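Local coordinates for lytic chitin monooxygenase (Enterococcus faecalis, PDB 4A02), which uses copper to cleave the glycosidic bonds of crystalline alpha- and beta-chitin oxidatively, working in synergy with a chitinase, at residues A[74-85]-A[123-134]. Numbering follows the deposited sequence.
Sequences GPLDITWNLTAQ and VPNKVVKQTINI
Leu76, Ile78 and Trp80 meet strand 127-134 on the inner face of an antiparallel sheet. Nine backbone hydrogen bonds join the segments, from Gly74 N–Ile134 O to Leu82 N–Lys126 O. The tight side faces strands 88-96 and 111-120 of the second sheet of the beta-sandwich. There Leu76 CB lies 3.8 Å from Ile134 CG1, and Ile78 pairs with Gln130 through two backbone bonds. Trp80 NE1 and Gln130 OE1 both hydrogen-bond Tyr93 OH, which ties the two sheets together. Leu82 closes the end: its CD1 reaches Pro124 CG at 3.5 Å, the side chains crossing at about a right angle, and Val128 CG2 at 4.0 Å.

The other face is open and more polar. Thr131 OG1 donates to Asp77 OD1 at 2.7 Å, on the anti side but 28° out of the carboxylate plane. Asp77 CG (chi1 -70°) and Thr131 OG1 (chi1 -55°) each sit beside their own backbone N, and the two side chains point the same way. Thr79 CG2 touches Val127 CG1 at 3.6 Å. Trp80 O accepts from Val128 N and Asn81 ND2 on opposite faces of its plane.

Past the strands, Gln85 NE2 donates to a lone pair of Pro124 O at 2.7 Å, with Pro124 O nearly in the plane of the Gln85 amide. The side chain of Pro124 is about 6 Å from that of the copper ligand His86, and that of Leu82 about 7 Å from that of His1, the other ligand. The chemistry implies a largely apolar inner face whose polar ends are satisfied by Tyr93, and an open face crossed by one side-chain bond.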
ATOM      1  N   GLY A  74      -8.140  -3.865 -15.226  1.00  8.08           N
ATOM      2  CA  GLY A  74      -8.540  -5.237 -15.116  1.00  8.57           C
ATOM      3  C   GLY A  74      -7.853  -5.953 -13.981  1.00  7.96           C
ATOM      4  O   GLY A  74      -7.254  -5.328 -13.097  1.00  8.23           O
ATOM      5  N   PRO A  75      -7.924  -7.277 -13.968  1.00  8.50           N
ATOM      6  CA  PRO A  75      -7.346  -8.038 -12.864  1.00  8.73           C
ATOM      7  C   PRO A  75      -5.868  -7.792 -12.709  1.00  8.14           C
ATOM      8  O   PRO A  75      -5.112  -7.842 -13.671  1.00 10.08           O
ATOM      9  CB  PRO A  75      -7.678  -9.492 -13.221  1.00 10.90           C
ATOM     10  CG  PRO A  75      -8.862  -9.384 -14.141  1.00 14.60           C
ATOM     11  CD  PRO A  75      -8.646  -8.127 -14.938  1.00 11.66           C
ATOM     12  N   LEU A  76      -5.455  -7.544 -11.467  1.00  7.46           N
ATOM     13  CA  LEU A  76      -4.059  -7.296 -11.103  1.00  7.09           C
ATOM     14  C   LEU A  76      -3.704  -8.287  -9.998  1.00  7.11           C
ATOM     15  O   LEU A  76      -4.374  -8.335  -8.954  1.00  7.54           O
ATOM     16  CB  LEU A  76      -3.883  -5.872 -10.577  1.00  7.58           C
ATOM     17  CG  LEU A  76      -2.471  -5.573 -10.019  1.00  8.07           C
ATOM     18  CD1 LEU A  76      -1.426  -5.569 -11.099  1.00  8.96           C
ATOM     19  CD2 LEU A  76      -2.515  -4.226  -9.311  1.00  9.37           C
ATOM     20  N   ASP A  77      -2.628  -9.055 -10.199  1.00  7.02           N
ATOM     21  CA  ASP A  77      -2.117  -9.915  -9.159  1.00  7.03           C
ATOM     22  C   ASP A  77      -1.236  -9.072  -8.228  1.00  6.83           C
ATOM     23  O   ASP A  77      -0.283  -8.436  -8.680  1.00  7.56           O
ATOM     24  CB  ASP A  77      -1.349 -11.060  -9.771  1.00  7.99           C
ATOM     25  CG  ASP A  77      -2.212 -12.061 -10.512  1.00  9.71           C
ATOM     26  OD1 ASP A  77      -3.452 -12.098 -10.294  1.00 11.06           O
ATOM     27  OD2 ASP A  77      -1.662 -12.803 -11.359  1.00 11.66           O
ATOM     28  N   ILE A  78      -1.574  -9.085  -6.962  0.50  7.22           N
ATOM     29  CA  ILE A  78      -0.881  -8.242  -5.972  0.50  6.48           C
ATOM     30  C   ILE A  78      -0.357  -9.174  -4.865  0.50  6.84           C
ATOM     31  O   ILE A  78      -1.169  -9.982  -4.378  0.50  7.23           O
ATOM     32  CB  ILE A  78      -1.849  -7.133  -5.534  0.50  6.63           C
ATOM     33  CG1 ILE A  78      -1.167  -6.161  -4.609  0.50  7.29           C
ATOM     34  CG2 ILE A  78      -3.164  -7.651  -4.948  0.50  8.68           C
ATOM     35  CD1 ILE A  78      -1.764  -4.759  -4.611  0.50  8.12           C
ATOM     36  N   THR A  79       0.978  -9.175  -4.574  1.00  7.55           N
ATOM     37  CA  THR A  79       1.685 -10.097  -3.693  1.00  7.72           C
ATOM     38  C   THR A  79       2.230  -9.373  -2.478  1.00  6.75           C
ATOM     39  O   THR A  79       2.953  -8.372  -2.640  1.00  7.05           O
ATOM     40  CB  THR A  79       2.817 -10.797  -4.425  1.00  9.68           C
ATOM     41  OG1 THR A  79       2.289 -11.542  -5.511  1.00 13.62           O
ATOM     42  CG2 THR A  79       3.590 -11.804  -3.548  1.00 10.77           C
ATOM     43  N   TRP A  80       1.922  -9.892  -1.310  1.00  6.83           N
ATOM     44  CA  TRP A  80       2.536  -9.485  -0.056  1.00  6.82           C
ATOM     45  C   TRP A  80       3.702 -10.413   0.290  1.00  6.67           C
ATOM     46  O   TRP A  80       3.669 -11.608  -0.001  1.00  7.83           O
ATOM     47  CB  TRP A  80       1.568  -9.482   1.108  1.00  7.18           C
ATOM     48  CG  TRP A  80       0.470  -8.484   1.073  1.00  6.90           C
ATOM     49  CD1 TRP A  80      -0.637  -8.486   0.277  1.00  7.81           C
ATOM     50  CD2 TRP A  80       0.345  -7.326   1.923  1.00  6.60           C
ATOM     51  NE1 TRP A  80      -1.439  -7.398   0.564  1.00  8.01           N
ATOM     52  CE2 TRP A  80      -0.853  -6.681   1.581  1.00  7.17           C
ATOM     53  CE3 TRP A  80       1.150  -6.782   2.938  1.00  6.81           C
ATOM     54  CZ2 TRP A  80      -1.277  -5.524   2.231  1.00  8.20           C
ATOM     55  CZ3 TRP A  80       0.743  -5.640   3.576  1.00  7.40           C
ATOM     56  CH2 TRP A  80      -0.471  -5.000   3.220  1.00  7.84           C
ATOM     57  N   ASN A  81       4.709  -9.858   0.970  1.00  6.93           N
ATOM     58  CA  ASN A  81       5.730 -10.639   1.626  1.00  7.51           C
ATOM     59  C   ASN A  81       5.657 -10.312   3.112  1.00  8.02           C
ATOM     60  O   ASN A  81       5.708  -9.138   3.493  1.00  8.69           O
ATOM     61  CB  ASN A  81       7.126 -10.351   1.101  1.00  8.19           C
ATOM     62  CG  ASN A  81       7.440 -10.791  -0.301  1.00  8.64           C
ATOM     63  OD1 ASN A  81       8.562 -10.513  -0.805  1.00 10.38           O
ATOM     64  ND2 ASN A  81       6.546 -11.506  -0.974  1.00  8.58           N
ATOM     65  N   LEU A  82       5.496 -11.357   3.926  1.00  9.12           N
ATOM     66  CA  LEU A  82       5.293 -11.191   5.362  1.00  9.31           C
ATOM     67  C   LEU A  82       6.524 -11.597   6.093  1.00 10.92           C
ATOM     68  O   LEU A  82       7.017 -12.711   5.852  1.00 13.55           O
ATOM     69  CB  LEU A  82       4.080 -12.017   5.808  1.00 10.07           C
ATOM     70  CG  LEU A  82       2.829 -11.836   4.982  1.00 10.24           C
ATOM     71  CD1 LEU A  82       1.683 -12.654   5.591  1.00 12.43           C
ATOM     72  CD2 LEU A  82       2.413 -10.369   4.866  1.00 10.98           C
ATOM     73  N   THR A  83       6.970 -10.716   6.967  1.00 13.30           N
ATOM     74  CA  THR A  83       8.108 -10.974   7.790  1.00 14.20           C
ATOM     75  C   THR A  83       7.654 -11.679   9.070  1.00 15.63           C
ATOM     76  O   THR A  83       8.495 -12.367   9.647  1.00 18.10           O
ATOM     77  CB  THR A  83       8.898  -9.704   8.157  1.00 17.00           C
ATOM     78  OG1 THR A  83       8.058  -8.728   8.798  1.00 18.23           O
ATOM     79  CG2 THR A  83       9.502  -9.076   6.942  1.00 21.40           C
ATOM     80  N   ALA A  84       6.389 -11.478   9.538  1.00 13.93           N
ATOM     81  CA  ALA A  84       5.854 -12.220  10.644  1.00 16.36           C
ATOM     82  C   ALA A  84       4.417 -12.598  10.241  1.00 15.47           C
ATOM     83  O   ALA A  84       3.600 -11.700  10.059  1.00 18.31           O
ATOM     84  CB  ALA A  84       5.940 -11.389  11.911  1.00 18.32           C
ATOM     85  N   GLN A  85       4.166 -13.880  10.136  1.00 15.34           N
ATOM     86  CA  GLN A  85       2.851 -14.316   9.661  1.00 16.26           C
ATOM     87  C   GLN A  85       1.894 -14.224  10.887  1.00 18.17           C
ATOM     88  O   GLN A  85       2.194 -14.760  11.895  1.00 26.42           O
ATOM     89  CB  GLN A  85       2.929 -15.698   9.063  1.00 18.99           C
ATOM     90  CG  GLN A  85       3.893 -15.834   7.924  1.00 17.15           C
ATOM     91  CD  GLN A  85       4.346 -17.284   7.835  1.00 21.70           C
ATOM     92  OE1 GLN A  85       5.408 -17.588   8.402  1.00 31.83           O
ATOM     93  NE2 GLN A  85       3.552 -18.177   7.256  1.00 24.83           N
ATOM     94  N   VAL A 123      -3.680 -18.230   9.293  1.00 23.04           N
ATOM     95  CA  VAL A 123      -2.311 -17.795   9.221  1.00 18.15           C
ATOM     96  C   VAL A 123      -1.825 -17.917   7.768  1.00 17.33           C
ATOM     97  O   VAL A 123      -1.769 -19.000   7.196  1.00 23.11           O
ATOM     98  CB  VAL A 123      -1.392 -18.632  10.135  1.00 20.22           C
ATOM     99  CG1 VAL A 123       0.057 -18.143  10.009  1.00 24.89           C
ATOM    100  CG2 VAL A 123      -1.911 -18.517  11.555  1.00 22.87           C
ATOM    101  N   PRO A 124      -1.511 -16.829   7.150  1.00 16.17           N
ATOM    102  CA  PRO A 124      -1.121 -16.881   5.737  1.00 15.95           C
ATOM    103  C   PRO A 124       0.300 -17.387   5.596  1.00 14.15           C
ATOM    104  O   PRO A 124       1.064 -17.359   6.580  1.00 16.64           O
ATOM    105  CB  PRO A 124      -1.209 -15.397   5.280  1.00 18.64           C
ATOM    106  CG  PRO A 124      -1.067 -14.645   6.557  1.00 27.08           C
ATOM    107  CD  PRO A 124      -1.543 -15.496   7.694  1.00 18.23           C
ATOM    108  N   ASN A 125       0.625 -17.806   4.374  1.00 14.39           N
ATOM    109  CA  ASN A 125       2.020 -18.093   4.031  1.00 14.02           C
ATOM    110  C   ASN A 125       2.837 -16.794   4.032  1.00 12.00           C
ATOM    111  O   ASN A 125       2.290 -15.699   3.997  1.00 12.94           O
ATOM    112  CB  ASN A 125       2.022 -18.714   2.640  1.00 17.33           C
ATOM    113  CG  ASN A 125       1.485 -20.126   2.674  1.00 27.38           C
ATOM    114  OD1 ASN A 125       1.491 -20.858   3.655  1.00 28.32           O
ATOM    115  ND2 ASN A 125       1.002 -20.493   1.510  1.00 43.54           N
ATOM    116  N   LYS A 126       4.152 -16.916   3.959  1.00 11.94           N
ATOM    117  CA  LYS A 126       5.019 -15.770   3.909  1.00 11.66           C
ATOM    118  C   LYS A 126       4.859 -14.997   2.596  1.00 10.08           C
ATOM    119  O   LYS A 126       5.184 -13.830   2.585  1.00 11.98           O
ATOM    120  CB  LYS A 126       6.487 -16.166   4.073  1.00 19.84           C
ATOM    121  CG  LYS A 126       6.821 -16.626   5.498  1.00 35.87           C
ATOM    122  CD  LYS A 126       8.321 -16.886   5.562  1.00 52.93           C
ATOM    123  CE  LYS A 126       8.663 -18.356   5.322  1.00 64.08           C
ATOM    124  NZ  LYS A 126       9.570 -19.020   6.319  1.00 71.90           N
ATOM    125  N   VAL A 127       4.438 -15.641   1.539  1.00  9.61           N
ATOM    126  CA  VAL A 127       4.108 -15.013   0.290  1.00  9.59           C
ATOM    127  C   VAL A 127       2.597 -15.177   0.050  1.00 10.11           C
ATOM    128  O   VAL A 127       2.089 -16.302   0.029  1.00 12.80           O
ATOM    129  CB  VAL A 127       4.906 -15.602  -0.888  1.00 11.29           C
ATOM    130  CG1 VAL A 127       4.492 -14.979  -2.188  1.00 14.15           C
ATOM    131  CG2 VAL A 127       6.361 -15.414  -0.646  1.00 13.10           C
ATOM    132  N   VAL A 128       1.872 -14.069  -0.062  1.00  9.37           N
ATOM    133  CA  VAL A 128       0.432 -14.089  -0.230  1.00 10.01           C
ATOM    134  C   VAL A 128       0.081 -13.408  -1.550  1.00  8.28           C
ATOM    135  O   VAL A 128       0.388 -12.255  -1.726  1.00 10.86           O
ATOM    136  CB  VAL A 128      -0.299 -13.309   0.911  1.00 11.07           C
ATOM    137  CG1 VAL A 128      -1.803 -13.339   0.663  1.00 13.66           C
ATOM    138  CG2 VAL A 128      -0.028 -13.931   2.243  1.00 15.73           C
ATOM    139  N   LYS A 129      -0.525 -14.131  -2.436  1.00 10.91           N
ATOM    140  CA  LYS A 129      -0.883 -13.632  -3.798  1.00 11.95           C
ATOM    141  C   LYS A 129      -2.399 -13.544  -3.867  1.00  9.93           C
ATOM    142  O   LYS A 129      -3.110 -14.516  -3.573  1.00 13.36           O
ATOM    143  CB  LYS A 129      -0.378 -14.452  -5.030  1.00 18.50           C
ATOM    144  CG  LYS A 129      -0.663 -13.807  -6.469  1.00 26.43           C
ATOM    145  CD  LYS A 129      -0.007 -14.520  -7.605  1.00 31.34           C
ATOM    146  CE  LYS A 129      -0.965 -15.631  -8.073  1.00 49.18           C
ATOM    147  NZ  LYS A 129      -0.169 -16.760  -8.623  1.00 47.77           N
ATOM    148  N   GLN A 130      -2.894 -12.380  -4.248  1.00  8.98           N
ATOM    149  CA  GLN A 130      -4.311 -12.082  -4.398  1.00  9.08           C
ATOM    150  C   GLN A 130      -4.523 -11.400  -5.702  1.00  8.66           C
ATOM    151  O   GLN A 130      -3.582 -10.954  -6.328  1.00 13.06           O
ATOM    152  CB  GLN A 130      -4.797 -11.205  -3.279  1.00  9.56           C
ATOM    153  CG  GLN A 130      -4.594 -11.894  -1.947  1.00 11.65           C
ATOM    154  CD  GLN A 130      -5.023 -11.061  -0.769  1.00 10.51           C
ATOM    155  OE1 GLN A 130      -5.035  -9.830  -0.753  1.00 12.00           O
ATOM    156  NE2 GLN A 130      -5.360 -11.757   0.289  1.00 12.96           N
ATOM    157  N   THR A 131      -5.767 -11.356  -6.177  1.00  9.00           N
ATOM    158  CA  THR A 131      -6.095 -10.680  -7.394  1.00  8.67           C
ATOM    159  C   THR A 131      -7.177  -9.644  -7.142  1.00  9.17           C
ATOM    160  O   THR A 131      -8.185 -10.004  -6.535  1.00 12.54           O
ATOM    161  CB  THR A 131      -6.558 -11.677  -8.487  1.00  9.95           C
ATOM    162  OG1 THR A 131      -5.512 -12.672  -8.629  1.00 11.11           O
ATOM    163  CG2 THR A 131      -6.875 -10.967  -9.781  1.00 11.50           C
ATOM    164  N   ILE A 132      -6.961  -8.421  -7.575  1.00  8.24           N
ATOM    165  CA  ILE A 132      -7.926  -7.339  -7.432  1.00  8.52           C
ATOM    166  C   ILE A 132      -8.253  -6.763  -8.791  1.00  8.17           C
ATOM    167  O   ILE A 132      -7.448  -6.804  -9.723  1.00 10.02           O
ATOM    168  CB  ILE A 132      -7.408  -6.263  -6.439  1.00  9.08           C
ATOM    169  CG1 ILE A 132      -6.201  -5.506  -7.023  1.00  8.79           C
ATOM    170  CG2 ILE A 132      -7.143  -6.868  -5.101  1.00 10.30           C
ATOM    171  CD1 ILE A 132      -5.750  -4.376  -6.113  1.00 10.38           C
ATOM    172  N   ASN A 133      -9.428  -6.168  -8.936  1.00  8.63           N
ATOM    173  CA  ASN A 133      -9.865  -5.609 -10.193  1.00  8.31           C
ATOM    174  C   ASN A 133      -9.613  -4.133 -10.242  1.00  7.77           C
ATOM    175  O   ASN A 133     -10.235  -3.340  -9.533  1.00  9.25           O
ATOM    176  CB  ASN A 133     -11.331  -5.916 -10.474  1.00 10.75           C
ATOM    177  CG  ASN A 133     -11.546  -7.392 -10.663  1.00 15.86           C
ATOM    178  OD1 ASN A 133     -10.777  -8.026 -11.398  1.00 20.87           O
ATOM    179  ND2 ASN A 133     -12.595  -7.873 -10.051  1.00 22.84           N
ATOM    180  N   ILE A 134      -8.688  -3.700 -11.108  1.00  7.44           N
ATOM    181  CA  ILE A 134      -8.432  -2.299 -11.335  1.00  7.63           C
ATOM    182  C   ILE A 134      -9.532  -1.758 -12.230  1.00  7.54           C
ATOM    183  O   ILE A 134      -9.708  -2.260 -13.355  1.00  8.01           O
ATOM    184  CB  ILE A 134      -7.044  -2.079 -11.941  1.00  7.51           C
ATOM    185  CG1 ILE A 134      -5.954  -2.677 -11.072  1.00  7.84           C
ATOM    186  CG2 ILE A 134      -6.826  -0.614 -12.269  1.00  8.66           C
ATOM    187  CD1 ILE A 134      -5.870  -2.123  -9.661  1.00  9.65           C
TER